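Local atomic coordinates of cysteine synthase 3 (Entamoeba histolytica, PDB entry 6KR5), a protein that catalyses the final step of cysteine synthesis, using pyridoxal phosphate to replace the acetoxy group of O-acetylserine with sulfide. Residues G278-A283 against I305-G310; G274-M279 against R312-D317; V216-S221 against H232-I237; S56-V61 against G87-G92. One frame throughout, in Å; residues are numbered along the deposited sequence.

All four contacts reach the pyridoxal phosphate, interaction 2 through Tyr313. Along the chain interaction 4 comes first and joins helices 58-72 and 88-100. Interaction 3 follows, joining the end of strand 212-218 to the loop after it. Interactions 1 and 2 come last; they start from the same stretch around Gly278 and Met279 and lie about 8 Å apart between centres. Interactions 1 and 3 both reach the mixed sheet that holds strands 212-218 and 301-306, their centres about 12 Å apart. Interactions 3 and 4, about 18 Å apart between centres, do not touch. Interaction 4 thus fastens the cofactor at its aldehyde carbon, and interaction 1 at its pyridine nitrogen.

Interaction 1 (G278-A283 against I305-G310). With PLP (pyridoxal-5'-phosphate), chain D.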
loop_
_atom_site.group_PDB
_atom_site.type_symbol
_atom_site.label_atom_id
_atom_site.label_comp_id
_atom_site.label_asym_id
_atom_site.label_seq_id
_atom_site.Cartn_x
_atom_site.Cartn_y
_atom_site.Cartn_z
ATOM N N GLY B 278 -6.611 -8.525 2.183
ATOM C CA GLY B 278 -8.033 -8.263 2.048
ATOM C C GLY B 278 -8.911 -9.500 2.210
ATOM O O GLY B 278 -8.456 -10.595 2.547
ATOM N N MET B 279 -10.214 -9.303 1.969
ATOM C CA MET B 279 -11.180 -10.380 2.207
ATOM C C MET B 279 -10.974 -11.547 1.245
ATOM O O MET B 279 -11.006 -12.719 1.654
ATOM C CB MET B 279 -12.609 -9.850 2.081
ATOM C CG MET B 279 -12.961 -8.811 3.117
ATOM S SD MET B 279 -14.663 -8.309 2.802
ATOM C CE MET B 279 -15.026 -7.444 4.337
ATOM N N SER B 280 -10.818 -11.248 -0.060
ATOM C CA SER B 280 -10.612 -12.324 -1.030
ATOM C C SER B 280 -9.290 -13.039 -0.790
ATOM O O SER B 280 -9.155 -14.228 -1.110
ATOM C CB SER B 280 -10.679 -11.764 -2.458
ATOM O OG SER B 280 -9.598 -10.871 -2.700
ATOM N N SER B 281 -8.314 -12.330 -0.209
ATOM C CA SER B 281 -7.049 -12.948 0.169
ATOM C C SER B 281 -7.250 -13.975 1.276
ATOM O O SER B 281 -6.613 -15.036 1.273
ATOM C CB SER B 281 -6.074 -11.868 0.624
ATOM O OG SER B 281 -5.696 -11.018 -0.443
ATOM N N GLY B 282 -8.119 -13.663 2.237
ATOM C CA GLY B 282 -8.479 -14.647 3.243
ATOM C C GLY B 282 -9.100 -15.888 2.631
ATOM O O GLY B 282 -8.791 -17.015 3.037
ATOM N N ALA B 283 -9.972 -15.699 1.632
ATOM C CA ALA B 283 -10.579 -16.842 0.956
ATOM C C ALA B 283 -9.519 -17.657 0.241
ATOM O O ALA B 283 -9.461 -18.884 0.384
ATOM C CB ALA B 283 -11.659 -16.374 -0.018
ATOM N N ILE B 305 -2.435 -16.102 -4.720
ATOM C CA ILE B 305 -2.562 -14.681 -5.036
ATOM C C ILE B 305 -3.322 -13.991 -3.913
ATOM O O ILE B 305 -4.409 -14.435 -3.526
ATOM C CB ILE B 305 -3.296 -14.482 -6.372
ATOM C CG1 ILE B 305 -2.596 -15.225 -7.504
ATOM C CG2 ILE B 305 -3.403 -12.990 -6.697
ATOM C CD1 ILE B 305 -1.155 -14.771 -7.718
ATOM N N LEU B 306 -2.763 -12.886 -3.400
ATOM C CA LEU B 306 -3.468 -12.034 -2.438
ATOM C C LEU B 306 -3.817 -10.727 -3.141
ATOM O O LEU B 306 -2.939 -9.869 -3.311
ATOM C CB LEU B 306 -2.613 -11.771 -1.191
ATOM C CG LEU B 306 -2.039 -13.004 -0.471
ATOM C CD1 LEU B 306 -1.618 -12.618 0.948
ATOM C CD2 LEU B 306 -3.020 -14.130 -0.432
ATOM N N PRO B 307 -5.066 -10.532 -3.585
ATOM C CA PRO B 307 -5.347 -9.416 -4.516
ATOM C C PRO B 307 -5.219 -8.004 -3.954
ATOM O O PRO B 307 -4.979 -7.079 -4.751
ATOM C CB PRO B 307 -6.793 -9.697 -4.958
ATOM C CG PRO B 307 -6.927 -11.195 -4.857
ATOM C CD PRO B 307 -6.150 -11.537 -3.598
ATOM N N ASP B 308 -5.418 -7.770 -2.655
ATOM C CA ASP B 308 -5.317 -6.400 -2.136
ATOM C C ASP B 308 -5.120 -6.439 -0.621
ATOM O O ASP B 308 -4.954 -7.510 -0.023
ATOM C CB ASP B 308 -6.518 -5.527 -2.555
ATOM C CG ASP B 308 -7.829 -5.869 -1.839
ATOM O OD1 ASP B 308 -7.891 -6.838 -1.045
ATOM O OD2 ASP B 308 -8.831 -5.149 -2.101
ATOM N N CYS B 309 -5.163 -5.263 -0.004
ATOM C CA CYS B 309 -4.781 -5.059 1.386
ATOM C C CYS B 309 -6.004 -4.882 2.281
ATOM O O CYS B 309 -7.034 -4.353 1.858
ATOM C CB CYS B 309 -3.881 -3.830 1.499
ATOM S SG CYS B 309 -3.345 -3.468 3.178
ATOM N N GLY B 310 -5.869 -5.304 3.544
ATOM C CA GLY B 310 -6.961 -5.167 4.486
ATOM C C GLY B 310 -7.296 -3.735 4.841
ATOM O O GLY B 310 -8.423 -3.469 5.270
HETATM N N1 PLP D . -10.036 -9.747 -5.009
HETATM C C2 PLP D . -9.987 -8.399 -5.238
HETATM C C2A PLP D . -9.910 -7.480 -4.059
HETATM C C3 PLP D . -10.006 -7.918 -6.535
HETATM O O3 PLP D . -9.961 -6.568 -6.739
HETATM C C4 PLP D . -10.068 -8.803 -7.602
HETATM C C4A PLP D . -10.193 -8.311 -9.000
HETATM O O4A PLP D . -10.252 -7.097 -9.227
HETATM C C5 PLP D . -10.112 -10.175 -7.356
HETATM C C6 PLP D . -10.101 -10.629 -6.058
HETATM C C5A PLP D . -10.229 -11.195 -8.466
HETATM O O4P PLP D . -9.227 -11.121 -9.442
HETATM P P PLP D . -9.665 -11.456 -10.945
HETATM O O1P PLP D . -10.406 -12.781 -10.929
HETATM O O2P PLP D . -10.578 -10.354 -11.403
HETATM O O3P PLP D . -8.415 -11.526 -11.745
HETATM O O HOH W 1 -7.884 -9.451 -1.021
#
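Ser281 packs its hydroxyl into the bend where strand 301-306 ends: OG lies 3.2 Å from Leu306 CA and equally near Pro307 CD. Neither Pro307 N, which has no hydrogen to give, nor these carbons can bond it, and its polar partner is a water, 2.8 Å from Ser281 OG. The same water donates to Ser280 OG and, at 2.6 Å, to Asp308 OD1, so one water ties both serines of the helix to the aspartate beyond the strand. Next door, Ser280 OG sits between its own backbone N and carbonyl carbon (chi1 66°), a torsion that turns it to the cofactor, where it donates to PLP N1 over 2.6 Å. Pro307 packs over one face of the pyridine ring, CB 3.2 Å from PLP N1. At the start of the helix, the backbone N of the N-cap residue Gly278 bonds Asp308 O at 2.9 Å. Glycine suits this position because Asp308 OD1 lies only 3.4 Å from Gly278 CA, where a side chain would begin. Further out, Tyr313 and Asn88 bond Asp308 OD2 and so position the carboxylate. A serine hydroxyl facing the pyridine nitrogen, in place of an acid, is characteristic of the cofactor site of fold-type II pyridoxal phosphate enzymes such as cysteine synthase.

Interaction 2 (G274-M279 against R312-D317)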
loop_
_atom_site.group_PDB
_atom_site.type_symbol
_atom_site.label_atom_id
_atom_site.label_comp_id
_atom_site.label_asym_id
_atom_site.label_seq_id
_atom_site.Cartn_x
_atom_site.Cartn_y
_atom_site.Cartn_z
ATOM N N GLY B 274 1.485 -11.332 10.239
ATOM C CA GLY B 274 1.779 -9.927 10.065
ATOM C C GLY B 274 1.534 -9.380 8.679
ATOM O O GLY B 274 2.108 -8.347 8.324
ATOM N N ILE B 275 0.689 -10.035 7.889
ATOM C CA ILE B 275 0.354 -9.604 6.537
ATOM C C ILE B 275 -1.107 -9.182 6.550
ATOM O O ILE B 275 -1.988 -10.001 6.823
ATOM C CB ILE B 275 0.597 -10.727 5.520
ATOM C CG1 ILE B 275 2.085 -11.066 5.442
ATOM C CG2 ILE B 275 0.046 -10.340 4.169
ATOM C CD1 ILE B 275 2.356 -12.384 4.755
ATOM N N MET B 276 -1.369 -7.903 6.275
ATOM C CA MET B 276 -2.731 -7.369 6.349
ATOM C C MET B 276 -3.353 -7.441 4.965
ATOM O O MET B 276 -3.308 -6.487 4.193
ATOM C CB MET B 276 -2.747 -5.946 6.887
ATOM C CG MET B 276 -4.160 -5.472 7.193
ATOM S SD MET B 276 -4.141 -3.827 7.940
ATOM C CE MET B 276 -5.851 -3.588 8.389
ATOM N N CYS B 277 -3.944 -8.587 4.659
ATOM C CA CYS B 277 -4.516 -8.855 3.348
ATOM C C CYS B 277 -6.032 -8.678 3.367
ATOM O O CYS B 277 -6.673 -8.698 4.417
ATOM C CB CYS B 277 -4.172 -10.285 2.927
ATOM S SG CYS B 277 -4.840 -11.597 4.032
ATOM N N GLY B 278 -6.611 -8.525 2.183
ATOM C CA GLY B 278 -8.033 -8.263 2.048
ATOM C C GLY B 278 -8.911 -9.500 2.210
ATOM O O GLY B 278 -8.456 -10.595 2.547
ATOM N N MET B 279 -10.214 -9.303 1.969
ATOM C CA MET B 279 -11.180 -10.380 2.207
ATOM C C MET B 279 -10.974 -11.547 1.245
ATOM O O MET B 279 -11.006 -12.719 1.654
ATOM C CB MET B 279 -12.609 -9.850 2.081
ATOM C CG MET B 279 -12.961 -8.811 3.117
ATOM S SD MET B 279 -14.663 -8.309 2.802
ATOM C CE MET B 279 -15.026 -7.444 4.337
ATOM N N ARG B 312 -8.007 -1.419 2.962
ATOM C CA ARG B 312 -9.136 -1.044 2.117
ATOM C C ARG B 312 -10.478 -1.510 2.680
ATOM O O ARG B 312 -11.523 -1.182 2.104
ATOM C CB ARG B 312 -8.910 -1.605 0.709
ATOM C CG ARG B 312 -9.680 -0.903 -0.409
ATOM C CD ARG B 312 -8.947 -0.993 -1.743
ATOM N NE ARG B 312 -7.860 -0.024 -1.820
ATOM C CZ ARG B 312 -6.988 0.030 -2.820
ATOM N NH1 ARG B 312 -7.082 -0.831 -3.830
ATOM N NH2 ARG B 312 -6.019 0.933 -2.806
ATOM N N TYR B 313 -10.483 -2.244 3.802
ATOM C CA TYR B 313 -11.700 -2.802 4.376
ATOM C C TYR B 313 -11.924 -2.359 5.814
ATOM O O TYR B 313 -12.704 -2.987 6.529
ATOM C CB TYR B 313 -11.674 -4.330 4.283
ATOM C CG TYR B 313 -11.526 -4.734 2.848
ATOM C CD1 TYR B 313 -12.625 -4.781 2.008
ATOM C CD2 TYR B 313 -10.274 -4.983 2.313
ATOM C CE1 TYR B 313 -12.478 -5.095 0.679
ATOM C CE2 TYR B 313 -10.118 -5.307 0.992
ATOM C CZ TYR B 313 -11.221 -5.355 0.178
ATOM O OH TYR B 313 -11.070 -5.672 -1.146
ATOM N N LEU B 314 -11.272 -1.278 6.247
ATOM C CA LEU B 314 -11.458 -0.815 7.621
ATOM C C LEU B 314 -12.868 -0.301 7.866
ATOM O O LEU B 314 -13.313 -0.265 9.019
ATOM C CB LEU B 314 -10.449 0.280 7.945
ATOM C CG LEU B 314 -8.987 -0.130 7.871
ATOM C CD1 LEU B 314 -8.117 1.097 8.116
ATOM C CD2 LEU B 314 -8.681 -1.219 8.878
ATOM N N SER B 315 -13.579 0.092 6.811
ATOM C CA SER B 315 -14.961 0.528 6.919
ATOM C C SER B 315 -15.934 -0.624 7.135
ATOM O O SER B 315 -17.118 -0.374 7.382
ATOM C CB SER B 315 -15.349 1.307 5.659
ATOM O OG SER B 315 -15.034 0.559 4.494
ATOM N N THR B 316 -15.474 -1.866 7.043
ATOM C CA THR B 316 -16.292 -3.031 7.310
ATOM C C THR B 316 -16.006 -3.498 8.737
ATOM O O THR B 316 -15.263 -2.852 9.488
ATOM C CB THR B 316 -16.011 -4.119 6.267
ATOM O OG1 THR B 316 -14.759 -4.756 6.560
ATOM C CG2 THR B 316 -15.924 -3.520 4.878
ATOM N N ASP B 317 -16.595 -4.616 9.134
ATOM C CA ASP B 317 -16.294 -5.172 10.444
ATOM C C ASP B 317 -15.187 -6.215 10.390
ATOM O O ASP B 317 -14.991 -6.936 11.376
ATOM C CB ASP B 317 -17.559 -5.761 11.075
ATOM C CG ASP B 317 -18.391 -4.712 11.801
ATOM O OD1 ASP B 317 -18.015 -3.520 11.755
ATOM O OD2 ASP B 317 -19.414 -5.076 12.422
#
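Met279 and Tyr313 make the close-packed part of this contact. The extended methionine chain lays its sulfur obliquely to the phenol ring, in a Met-aromatic contact with SD 4.8 Å from the centroid of the Tyr313 ring and 37° off its normal. Met279 CG stands above the same ring, toward the rim. Gly278, with no side chain in the way, brings CA to 3.8 Å from Tyr313 CE2. Tyr313 lines the cofactor pocket, touching PLP and bonding Asp308 OD2 through its hydroxyl, so this packing backs a pocket residue. Beyond the sulfur, Met279 and Thr316 meet tip to tip, CE 3.5 Å from Thr316 OG1. That hydroxyl is held by its own type I turn: Tyr313 O accepts from Thr316 OG1 at 2.7 Å, in the carbonyl plane, and from Thr316 N as well. The other side is looser. Met276 sends an extended chain (CG opposite the backbone N, chi1 -170°) across Leu314 at about a right angle, with CE 3.7 Å from Leu314 CD2. Leu314 and Thr316 are partly open to solvent, and the turn's Ser315 is exposed. Helix 259-273 packs on Met276 and Met279, while helix 114-122 touches Tyr313 through Arg116; Met54 and Met118 of the second subunit pack on Met276 and Leu314, so this joint between two loops also borders the dimer interface.

Interaction 3 (V216-S221 against H232-I237); sequences VEPAES and HGIQGI. With PLP (pyridoxal-5'-phosphate), chain D.
The imidazole of His232 carries Pro218 squarely on one face: CG of the proline stands 3.5 Å from the centroid of the His232 ring and 9° off its normal, a CH-pi contact. Proline suits the end of strand 212-218 here, since its rigid ring offers polarised C-H bonds to the flat group. At the ring's edge, in plane, Ile234 N donates to His232 ND1 over 3.0 Å, while NE2 bonds Gly238 O. CG of His232 lies between its backbone N and carbonyl carbon (chi1 72°), folding the ring back over its own loop so that ND1 can receive that bond. Ser221 CB and Glu220 CB add van der Waals contacts. Two isoleucines complete the apolar patch: CD1 of Ile234 reaches 3.9 Å from Pro218 CB, and CD1 of Ile237 lies 3.9 Å from Pro218 CD as the two side chains slide past each other. CG2 of Ile237 faces the cofactor, 3.4 Å from PLP C6, and Gly236 O comes to 3.5 Å from PLP C5, across the ring from Pro307. The direct contact is apolar and CH-pi, with no hydrogen bond between the segments; Thr259 adds a polar link, bonding both Glu220 and Gly233. An imidazole that accepts at ND1 and faces a carbonyl at NE2 is probably the neutral form with its proton on NE2.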
loop_
_atom_site.group_PDB
_atom_site.type_symbol
_atom_site.label_atom_id
_atom_site.label_comp_id
_atom_site.label_asym_id
_atom_site.label_seq_id
_atom_site.Cartn_x
_atom_site.Cartn_y
_atom_site.Cartn_z
ATOM N N VAL B 216 -11.078 -20.173 -6.645
ATOM C CA VAL B 216 -11.767 -20.017 -5.369
ATOM C C VAL B 216 -12.968 -19.101 -5.551
ATOM O O VAL B 216 -12.873 -18.059 -6.210
ATOM C CB VAL B 216 -10.810 -19.454 -4.297
ATOM C CG1 VAL B 216 -11.497 -19.297 -2.933
ATOM C CG2 VAL B 216 -9.574 -20.331 -4.199
ATOM N N GLU B 217 -14.100 -19.489 -4.978
ATOM C CA GLU B 217 -15.307 -18.684 -5.076
ATOM C C GLU B 217 -16.071 -18.774 -3.756
ATOM O O GLU B 217 -15.835 -19.687 -2.965
ATOM C CB GLU B 217 -16.186 -19.131 -6.256
ATOM C CG GLU B 217 -16.675 -20.567 -6.198
ATOM C CD GLU B 217 -17.602 -20.916 -7.367
ATOM O OE1 GLU B 217 -17.938 -20.018 -8.172
ATOM O OE2 GLU B 217 -18.000 -22.093 -7.465
ATOM N N PRO B 218 -16.979 -17.829 -3.499
ATOM C CA PRO B 218 -17.752 -17.902 -2.250
ATOM C C PRO B 218 -18.670 -19.111 -2.231
ATOM O O PRO B 218 -19.363 -19.410 -3.210
ATOM C CB PRO B 218 -18.561 -16.592 -2.245
ATOM C CG PRO B 218 -17.924 -15.708 -3.295
ATOM C CD PRO B 218 -17.357 -16.660 -4.313
ATOM N N ALA B 219 -18.691 -19.796 -1.087
ATOM C CA ALA B 219 -19.610 -20.919 -0.943
ATOM C C ALA B 219 -21.053 -20.485 -1.153
ATOM O O ALA B 219 -21.878 -21.279 -1.622
ATOM C CB ALA B 219 -19.449 -21.563 0.433
ATOM N N GLU B 220 -21.367 -19.231 -0.833
ATOM C CA GLU B 220 -22.721 -18.700 -0.932
ATOM C C GLU B 220 -23.103 -18.263 -2.344
ATOM O O GLU B 220 -24.274 -17.937 -2.582
ATOM C CB GLU B 220 -22.866 -17.535 0.057
ATOM C CG GLU B 220 -22.679 -17.934 1.535
ATOM C CD GLU B 220 -21.218 -17.966 2.010
ATOM O OE1 GLU B 220 -20.350 -17.380 1.330
ATOM O OE2 GLU B 220 -20.953 -18.593 3.067
ATOM N N SER B 221 -22.168 -18.264 -3.290
ATOM C CA SER B 221 -22.456 -17.888 -4.680
ATOM C C SER B 221 -21.518 -18.664 -5.599
ATOM O O SER B 221 -20.718 -18.105 -6.347
ATOM C CB SER B 221 -22.331 -16.383 -4.890
ATOM O OG SER B 221 -22.999 -15.976 -6.079
ATOM N N HIS B 232 -23.299 -12.778 -0.804
ATOM C CA HIS B 232 -22.114 -13.186 -0.054
ATOM C C HIS B 232 -21.350 -11.928 0.331
ATOM O O HIS B 232 -21.635 -10.833 -0.160
ATOM C CB HIS B 232 -21.232 -14.123 -0.886
ATOM C CG HIS B 232 -20.529 -13.419 -2.002
ATOM N ND1 HIS B 232 -19.316 -12.781 -1.845
ATOM C CD2 HIS B 232 -20.901 -13.212 -3.288
ATOM C CE1 HIS B 232 -18.961 -12.229 -2.992
ATOM N NE2 HIS B 232 -19.902 -12.486 -3.886
ATOM N N GLY B 233 -20.348 -12.093 1.202
ATOM C CA GLY B 233 -19.603 -10.933 1.643
ATOM C C GLY B 233 -18.119 -10.911 1.341
ATOM O O GLY B 233 -17.378 -10.151 1.974
ATOM N N ILE B 234 -17.646 -11.719 0.393
ATOM C CA ILE B 234 -16.222 -11.706 0.042
ATOM C C ILE B 234 -16.031 -10.680 -1.069
ATOM O O ILE B 234 -16.103 -10.990 -2.262
ATOM C CB ILE B 234 -15.705 -13.079 -0.356
ATOM C CG1 ILE B 234 -16.196 -14.145 0.625
ATOM C CG2 ILE B 234 -14.172 -13.029 -0.380
ATOM C CD1 ILE B 234 -15.744 -15.530 0.263
ATOM N N GLN B 235 -15.776 -9.443 -0.671
ATOM C CA GLN B 235 -15.660 -8.373 -1.643
ATOM C C GLN B 235 -14.539 -8.655 -2.628
ATOM O O GLN B 235 -13.467 -9.138 -2.256
ATOM C CB GLN B 235 -15.430 -7.046 -0.932
ATOM C CG GLN B 235 -16.642 -6.635 -0.117
ATOM C CD GLN B 235 -16.463 -5.296 0.552
ATOM O OE1 GLN B 235 -15.786 -4.412 0.029
ATOM N NE2 GLN B 235 -17.075 -5.139 1.718
ATOM N N GLY B 236 -14.808 -8.357 -3.896
ATOM C CA GLY B 236 -13.853 -8.523 -4.968
ATOM C C GLY B 236 -14.052 -9.773 -5.798
ATOM O O GLY B 236 -13.562 -9.833 -6.929
ATOM N N ILE B 237 -14.766 -10.763 -5.279
ATOM C CA ILE B 237 -14.998 -11.994 -6.001
ATOM C C ILE B 237 -16.492 -12.293 -5.996
ATOM O O ILE B 237 -17.310 -11.485 -5.549
ATOM C CB ILE B 237 -14.179 -13.170 -5.427
ATOM C CG1 ILE B 237 -14.598 -13.508 -3.991
ATOM C CG2 ILE B 237 -12.693 -12.836 -5.510
ATOM C CD1 ILE B 237 -13.985 -14.820 -3.486
HETATM N N1 PLP D . -10.036 -9.747 -5.009
HETATM C C2 PLP D . -9.987 -8.399 -5.238
HETATM C C2A PLP D . -9.910 -7.480 -4.059
HETATM C C3 PLP D . -10.006 -7.918 -6.535
HETATM O O3 PLP D . -9.961 -6.568 -6.739
HETATM C C4 PLP D . -10.068 -8.803 -7.602
HETATM C C4A PLP D . -10.193 -8.311 -9.000
HETATM O O4A PLP D . -10.252 -7.097 -9.227
HETATM C C5 PLP D . -10.112 -10.175 -7.356
HETATM C C6 PLP D . -10.101 -10.629 -6.058
HETATM C C5A PLP D . -10.229 -11.195 -8.466
HETATM O O4P PLP D . -9.227 -11.121 -9.442
HETATM P P PLP D . -9.665 -11.456 -10.945
HETATM O O1P PLP D . -10.406 -12.781 -10.929
HETATM O O2P PLP D . -10.578 -10.354 -11.403
HETATM O O3P PLP D . -8.415 -11.526 -11.745
#

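Interaction 4 (S56-V61 against G87-G92). With PLP (pyridoxal-5'-phosphate), chain D.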
loop_
_atom_site.group_PDB
_atom_site.type_symbol
_atom_site.label_atom_id
_atom_site.label_comp_id
_atom_site.label_asym_id
_atom_site.label_seq_id
_atom_site.Cartn_x
_atom_site.Cartn_y
_atom_site.Cartn_z
ATOM N N SER B 56 -3.604 -2.937 -5.421
ATOM C CA SER B 56 -4.362 -4.126 -5.774
ATOM C C SER B 56 -3.903 -4.653 -7.118
ATOM O O SER B 56 -3.238 -3.964 -7.893
ATOM C CB SER B 56 -5.872 -3.872 -5.813
ATOM O OG SER B 56 -6.288 -3.473 -7.117
ATOM N N VAL B 57 -4.284 -5.905 -7.375
ATOM C CA VAL B 57 -3.996 -6.555 -8.648
ATOM C C VAL B 57 -4.564 -5.767 -9.819
ATOM O O VAL B 57 -4.052 -5.857 -10.943
ATOM C CB VAL B 57 -4.549 -7.991 -8.587
ATOM C CG1 VAL B 57 -6.057 -7.977 -8.457
ATOM C CG2 VAL B 57 -4.103 -8.798 -9.788
ATOM N N LYS B 58 -5.617 -4.979 -9.586
ATOM C CA LYS B 58 -6.231 -4.244 -10.689
ATOM C C LYS B 58 -5.349 -3.127 -11.230
ATOM O O LYS B 58 -5.649 -2.604 -12.309
ATOM C CB LYS B 58 -7.584 -3.679 -10.265
ATOM C CG LYS B 58 -8.595 -4.755 -9.890
ATOM C CD LYS B 58 -8.730 -5.832 -10.959
ATOM C CE LYS B 58 -10.021 -6.596 -10.768
ATOM N NZ LYS B 58 -9.712 -7.889 -10.098
ATOM N N ASP B 59 -4.275 -2.751 -10.535
ATOM C CA ASP B 59 -3.290 -1.869 -11.159
ATOM C C ASP B 59 -2.808 -2.461 -12.474
ATOM O O ASP B 59 -2.644 -1.750 -13.474
ATOM C CB ASP B 59 -2.081 -1.663 -10.242
ATOM C CG ASP B 59 -2.335 -0.699 -9.105
ATOM O OD1 ASP B 59 -3.475 -0.606 -8.617
ATOM O OD2 ASP B 59 -1.353 -0.045 -8.688
ATOM N N ARG B 60 -2.558 -3.775 -12.481
ATOM C CA ARG B 60 -2.080 -4.425 -13.696
ATOM C C ARG B 60 -3.142 -4.405 -14.775
ATOM O O ARG B 60 -2.832 -4.206 -15.959
ATOM C CB ARG B 60 -1.703 -5.874 -13.411
ATOM C CG ARG B 60 -0.631 -6.094 -12.364
ATOM C CD ARG B 60 -0.463 -7.593 -12.213
ATOM N NE ARG B 60 0.403 -7.997 -11.115
ATOM C CZ ARG B 60 1.688 -8.309 -11.239
ATOM N NH1 ARG B 60 2.307 -8.225 -12.412
ATOM N NH2 ARG B 60 2.361 -8.724 -10.179
ATOM N N VAL B 61 -4.393 -4.624 -14.369
ATOM C CA VAL B 61 -5.504 -4.782 -15.299
ATOM C C VAL B 61 -5.861 -3.444 -15.924
ATOM O O VAL B 61 -6.009 -3.333 -17.146
ATOM C CB VAL B 61 -6.711 -5.403 -14.576
ATOM C CG1 VAL B 61 -7.953 -5.398 -15.482
ATOM C CG2 VAL B 61 -6.368 -6.814 -14.065
ATOM N N GLY B 87 -15.349 -1.124 -7.375
ATOM C CA GLY B 87 -14.208 -1.730 -6.719
ATOM C C GLY B 87 -12.843 -1.370 -7.262
ATOM O O GLY B 87 -12.621 -0.278 -7.792
ATOM N N ASN B 88 -11.903 -2.301 -7.128
ATOM C CA ASN B 88 -10.516 -1.992 -7.445
ATOM C C ASN B 88 -10.302 -1.711 -8.928
ATOM O O ASN B 88 -9.350 -1.009 -9.283
ATOM C CB ASN B 88 -9.620 -3.133 -6.985
ATOM C CG ASN B 88 -9.486 -3.183 -5.490
ATOM O OD1 ASN B 88 -9.499 -2.147 -4.814
ATOM N ND2 ASN B 88 -9.345 -4.389 -4.951
ATOM N N THR B 89 -11.137 -2.269 -9.813
ATOM C CA THR B 89 -10.953 -2.005 -11.237
ATOM C C THR B 89 -11.024 -0.518 -11.531
ATOM O O THR B 89 -10.240 0.005 -12.335
ATOM C CB THR B 89 -12.003 -2.766 -12.029
ATOM O OG1 THR B 89 -11.750 -4.163 -11.866
ATOM C CG2 THR B 89 -11.951 -2.405 -13.522
ATOM N N GLY B 90 -11.947 0.182 -10.874
ATOM C CA GLY B 90 -12.037 1.615 -11.069
ATOM C C GLY B 90 -10.764 2.325 -10.664
ATOM O O GLY B 90 -10.309 3.242 -11.352
ATOM N N ILE B 91 -10.165 1.901 -9.547
ATOM C CA ILE B 91 -8.915 2.517 -9.099
ATOM C C ILE B 91 -7.803 2.275 -10.113
ATOM O O ILE B 91 -7.054 3.189 -10.469
ATOM C CB ILE B 91 -8.523 1.986 -7.711
ATOM C CG1 ILE B 91 -9.581 2.378 -6.682
ATOM C CG2 ILE B 91 -7.146 2.495 -7.341
ATOM C CD1 ILE B 91 -9.354 1.707 -5.324
ATOM N N GLY B 92 -7.680 1.039 -10.597
ATOM C CA GLY B 92 -6.628 0.741 -11.553
ATOM C C GLY B 92 -6.801 1.480 -12.867
ATOM O O GLY B 92 -5.823 1.926 -13.473
HETATM N N1 PLP D . -10.036 -9.747 -5.009
HETATM C C2 PLP D . -9.987 -8.399 -5.238
HETATM C C2A PLP D . -9.910 -7.480 -4.059
HETATM C C3 PLP D . -10.006 -7.918 -6.535
HETATM O O3 PLP D . -9.961 -6.568 -6.739
HETATM C C4 PLP D . -10.068 -8.803 -7.602
HETATM C C4A PLP D . -10.193 -8.311 -9.000
HETATM O O4A PLP D . -10.252 -7.097 -9.227
HETATM C C5 PLP D . -10.112 -10.175 -7.356
HETATM C C6 PLP D . -10.101 -10.629 -6.058
HETATM C C5A PLP D . -10.229 -11.195 -8.466
HETATM O O4P PLP D . -9.227 -11.121 -9.442
HETATM P P PLP D . -9.665 -11.456 -10.945
HETATM O O1P PLP D . -10.406 -12.781 -10.929
HETATM O O2P PLP D . -10.578 -10.354 -11.403
HETATM O O3P PLP D . -8.415 -11.526 -11.745
HETATM O O HOH W 2 -3.150 1.143 -13.259
#
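Lys58, the lysine that carries the cofactor, lies against Asn88 where the N-terminal ends of helices 58-72 and 88-100 come together. Its CB is 3.3 Å from Asn88 O, and the two side chains cross at about a right angle. Turns at chi2 and chi4 (-51° and -101°) then bend the chain round to the cofactor, where NZ is bonded to PLP C4A at 1.3 Å, a length consistent with the C=N of the internal aldimine; the aldehyde oxygen O4A, modelled overlapping the lysine, is doubtful. Asn88 reaches the same cofactor with its amide, ND2 donating to PLP O3 over 2.9 Å at 160°, while its OD1 accepts from Arg312. The pairing belongs to the family's site: the lysine sits in the Ser-Val-Lys-Asp-Arg stretch, and Asn88 in the Ser-Gly-Asn-Thr-Gly loop, which in related cysteine synthases also receives the substrate carboxylate. Ser56 caps the first helix, its OG accepting from Lys58 N over 3.0 Å, and the same oxygen packs on Asn88 CB. Thr89 OG1 rests 3.2 Å from Lys58 CE and is bonded to Gln159. One turn further along helix 88-100, the backbones run close at Gly92, whose CA-H points to Lys58 O, 3.6 Å from CA; glycine fits because no side chain stands between them. A water donates to both Asp59 O and Gly92 O, bridging the two helices.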